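Local coordinates for ABC transporter, substrate binding protein (Polyamine) (Agrobacterium tumefaciens, PDB 4EUO), which selectively binds gamma-aminobutyric acid in the periplasm as the solute-binding protein of an ABC transporter, probably handing it over for uptake, at residues A[198-201]-A[202-205]; A[204-207]-A[208-211]. All blocks are in the same frame, centred on the assembly; numbering follows the deposited sequence.

Contact 1: residues A[198-201]-A[202-205]. With ABU (gamma-amino-butanoic acid), chain E.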
# COMPACT_ATOMS: atom_id res chain seq x y z
N SER A 198 -7.18 10.79 -2.58
CA SER A 198 -6.43 9.65 -3.12
C SER A 198 -6.15 8.68 -1.99
O SER A 198 -5.42 9.03 -1.05
CB SER A 198 -5.13 10.11 -3.74
OG SER A 198 -4.44 8.94 -4.16
N VAL A 199 -6.74 7.50 -2.03
CA VAL A 199 -6.71 6.56 -0.92
C VAL A 199 -6.40 5.16 -1.40
O VAL A 199 -6.56 4.83 -2.58
CB VAL A 199 -8.09 6.56 -0.18
CG1 VAL A 199 -8.37 7.94 0.44
CG2 VAL A 199 -9.22 6.19 -1.13
N TRP A 200 -5.98 4.29 -0.46
CA TRP A 200 -5.74 2.89 -0.76
C TRP A 200 -7.08 2.25 -1.09
O TRP A 200 -8.04 2.39 -0.31
CB TRP A 200 -5.09 2.20 0.44
CG TRP A 200 -3.71 2.65 0.78
CD1 TRP A 200 -2.71 2.96 -0.09
CD2 TRP A 200 -3.14 2.71 2.09
NE1 TRP A 200 -1.54 3.24 0.60
CE2 TRP A 200 -1.77 3.07 1.95
CE3 TRP A 200 -3.64 2.48 3.38
CZ2 TRP A 200 -0.92 3.24 3.04
CZ3 TRP A 200 -2.78 2.58 4.47
CH2 TRP A 200 -1.44 2.99 4.29
N ASN A 201 -7.16 1.50 -2.21
CA ASN A 201 -8.47 1.02 -2.65
C ASN A 201 -9.19 0.15 -1.64
O ASN A 201 -10.41 0.26 -1.47
CB ASN A 201 -8.38 0.36 -4.02
CG ASN A 201 -7.72 -1.00 -3.99
OD1 ASN A 201 -6.48 -1.12 -3.95
ND2 ASN A 201 -8.54 -2.06 -3.95
N GLY A 202 -8.45 -0.72 -0.98
CA GLY A 202 -9.04 -1.65 -0.04
C GLY A 202 -9.64 -0.95 1.17
O GLY A 202 -10.57 -1.49 1.79
N ARG A 203 -9.18 0.26 1.49
CA ARG A 203 -9.78 0.99 2.61
C ARG A 203 -11.20 1.43 2.26
O ARG A 203 -12.04 1.51 3.17
CB ARG A 203 -8.92 2.18 2.97
CG ARG A 203 -7.56 1.77 3.52
CD ARG A 203 -7.68 1.25 4.96
NE ARG A 203 -6.43 0.62 5.39
CZ ARG A 203 -6.14 0.33 6.65
NH1 ARG A 203 -6.98 0.66 7.62
NH2 ARG A 203 -4.97 -0.22 6.96
N MET A 204 -11.48 1.66 0.97
CA MET A 204 -12.84 1.99 0.53
C MET A 204 -13.69 0.72 0.52
O MET A 204 -14.84 0.77 0.97
CB MET A 204 -12.80 2.64 -0.86
CG MET A 204 -12.03 3.95 -0.90
SD MET A 204 -12.63 5.23 0.24
CE MET A 204 -11.47 5.03 1.68
N THR A 205 -13.13 -0.43 0.09
CA THR A 205 -13.84 -1.70 0.17
C THR A 205 -14.24 -1.95 1.62
O THR A 205 -15.39 -2.34 1.89
CB THR A 205 -12.93 -2.83 -0.30
OG1 THR A 205 -12.67 -2.61 -1.69
CG2 THR A 205 -13.57 -4.21 -0.12
N ABU E . 0.87 0.26 1.75
CD ABU E . -0.53 -0.09 1.48
CB ABU E . -1.31 -0.33 2.76
CG ABU E . -2.71 -0.70 2.43
C ABU E . -3.65 -0.84 3.60
O ABU E . -4.96 -0.81 3.36
OXT ABU E . -3.24 -0.86 4.85
O HOH W 1 -11.40 -1.58 -3.89

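Contact 2: residues A[204-207]-A[208-211]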
# COMPACT_ATOMS: atom_id res chain seq x y z
N MET A 204 -11.48 1.66 0.97
CA MET A 204 -12.84 1.99 0.53
C MET A 204 -13.69 0.72 0.52
O MET A 204 -14.84 0.77 0.97
CB MET A 204 -12.80 2.64 -0.86
CG MET A 204 -12.03 3.95 -0.90
SD MET A 204 -12.63 5.23 0.24
CE MET A 204 -11.47 5.03 1.68
N THR A 205 -13.13 -0.43 0.09
CA THR A 205 -13.84 -1.70 0.17
C THR A 205 -14.24 -1.95 1.62
O THR A 205 -15.39 -2.34 1.89
CB THR A 205 -12.93 -2.83 -0.30
OG1 THR A 205 -12.67 -2.61 -1.69
CG2 THR A 205 -13.57 -4.21 -0.12
N ALA A 206 -13.33 -1.71 2.58
CA ALA A 206 -13.66 -1.96 4.00
C ALA A 206 -14.74 -1.05 4.51
O ALA A 206 -15.61 -1.50 5.27
CB ALA A 206 -12.42 -1.85 4.84
N LEU A 207 -14.72 0.22 4.12
CA LEU A 207 -15.78 1.14 4.52
C LEU A 207 -17.12 0.62 4.02
O LEU A 207 -18.09 0.56 4.79
CB LEU A 207 -15.56 2.54 3.98
CG LEU A 207 -14.65 3.44 4.80
CD1 LEU A 207 -14.40 4.75 4.07
CD2 LEU A 207 -15.22 3.72 6.22
N GLU A 208 -17.20 0.20 2.75
CA GLU A 208 -18.43 -0.32 2.15
C GLU A 208 -18.87 -1.58 2.89
O GLU A 208 -20.07 -1.74 3.14
CB GLU A 208 -18.20 -0.63 0.66
CG GLU A 208 -19.42 -1.20 -0.05
CD GLU A 208 -19.26 -1.30 -1.55
OE1 GLU A 208 -19.11 -0.25 -2.21
OE2 GLU A 208 -19.27 -2.44 -2.07
N GLN A 209 -17.93 -2.44 3.28
CA GLN A 209 -18.20 -3.70 3.99
C GLN A 209 -18.84 -3.37 5.36
O GLN A 209 -19.71 -4.14 5.84
CB GLN A 209 -16.91 -4.49 4.23
CG GLN A 209 -16.41 -5.28 3.02
CD GLN A 209 -15.00 -5.84 3.18
OE1 GLN A 209 -14.26 -5.50 4.11
NE2 GLN A 209 -14.59 -6.69 2.26
N SER A 210 -18.46 -2.22 5.96
CA SER A 210 -18.98 -1.77 7.25
C SER A 210 -20.22 -0.91 7.09
O SER A 210 -20.63 -0.24 8.03
CB SER A 210 -17.91 -1.02 8.03
OG SER A 210 -18.36 -0.83 9.36
N GLY A 211 -20.81 -0.96 5.89
CA GLY A 211 -22.05 -0.25 5.60
C GLY A 211 -21.97 1.19 5.17
O GLY A 211 -23.00 1.79 4.85
O HOH W 2 -17.09 -3.79 0.20

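Contact 1: residues A[198-201]-A[202-205]
Trp200 and Arg203, three residues apart where strand 196-200 gives way to helix 201-209, meet through the ligand they share. The gamma-aminobutyric acid chain lies along one face of the indole, with ABU CB over the ring centre and 3.3 Å above its plane. Arg203 comes to the edge of the same ring, its CG in the ring plane. A bend at chi2 (-74°) turns its guanidinium to the carboxylate, which it meets edge-on: Arg203 NE donates to ABU O at 2.9 Å, and Arg203 NH2 to ABU OXT at 2.8 Å in a nearly straight bond (174°). The two residues are also linked through the backbone: Arg203 N donates to Trp200 O from above the carbonyl plane. Behind the pocket, Val199 and Met204 cross at about a right angle, with Val199 CG2 packed 3.6 Å from Met204 CG. Packing is looser at partly exposed Thr205, where one water accepts a hydrogen bond from Asn201 ND2 and is also hydrogen-bonded to Thr205 OG1, 2.7 Å away. Asn201 O receives Thr205 N in its carbonyl plane, while the Asn201 amide itself is fixed by Gly261 O and Ser102 N. Tyr262 OH, Thr12 OG1 and Asp226 OD1 also hydrogen-bond the ligand. Indole face and arginine-carboxylate pairing together form part of the gamma-aminobutyric acid pocket of this class D periplasmic binding protein.

Contact 2: residues A[204-207]-A[208-211]
Thr205 and Gln209 meet side chain to side chain on the last helical turn: Thr205 CG2 approaches the amide of Gln209, 3.6 Å from Gln209 NE2, and the two side chains cross obliquely. The glutamine lies back along the helix. Its first torsion (chi1 -79°) sets CG opposite the carbonyl carbon and places Gln209 CG 3.3 Å from Thr205 O. The chain, extended beyond that atom, carries the amide on, with Gln209 OE1 3.6 Å from Ala206 CA. CB and CG of Gln209 thus lie against the carbonyl oxygens of the turn before, CB against those of Thr205 and Ala206 and CG against that of Thr205, while the amide lies against Thr205 CG2 and Ala206 CA.

The next shell is backbone. Glu208 N donates to Met204 O at an N-H...O angle of 167°, and Gln209 N donates to Thr205 O at 2.9 Å. Ser210 N reaches Ala206 O and also, more weakly, Leu207 O, consistent with the helix tightening at its end. Thr205 O has a second donor in a water at 2.8 Å, and the same water bonds weakly to Glu208 OE2, whose side chain leads out into an exposed region.

Farther out, Ala206 and Leu207 rest on Gln186 and Leu207 also on Ala190, so helix 182-190 packs here. Leu207 further meets Val212 and Val214, beyond the helix end. Ser210 is the first residue to leave helical backbone angles, and Gly211 follows with phi of 86°. Gly211 N bonds to Glu208 O at 3.0 Å, and Val212 N turns back to Leu207 O. Together these bonds define a Schellman motif, with Gly211 as its C-prime residue, that ends helix 201-209.

In the fold
Contacts 1 and 2 divide one short helix, 201-209, between its two ends, and their centres lie about 9 Å apart. They share Met204 and Thr205, so the chain passes from one into the other without a break. Contact 1, with its centre about 9 Å from the centre of the chain, holds two of the nine residues of the gamma-aminobutyric acid pocket. The centre of contact 2 is about 17 Å from the centre of the chain, and this contact supplies none of them; the side chain of Ala206 is still about 8 Å from the ligand. The helix thus starts at the buried binding site, on the end of strand 196-200, and finishes in an exposed turn.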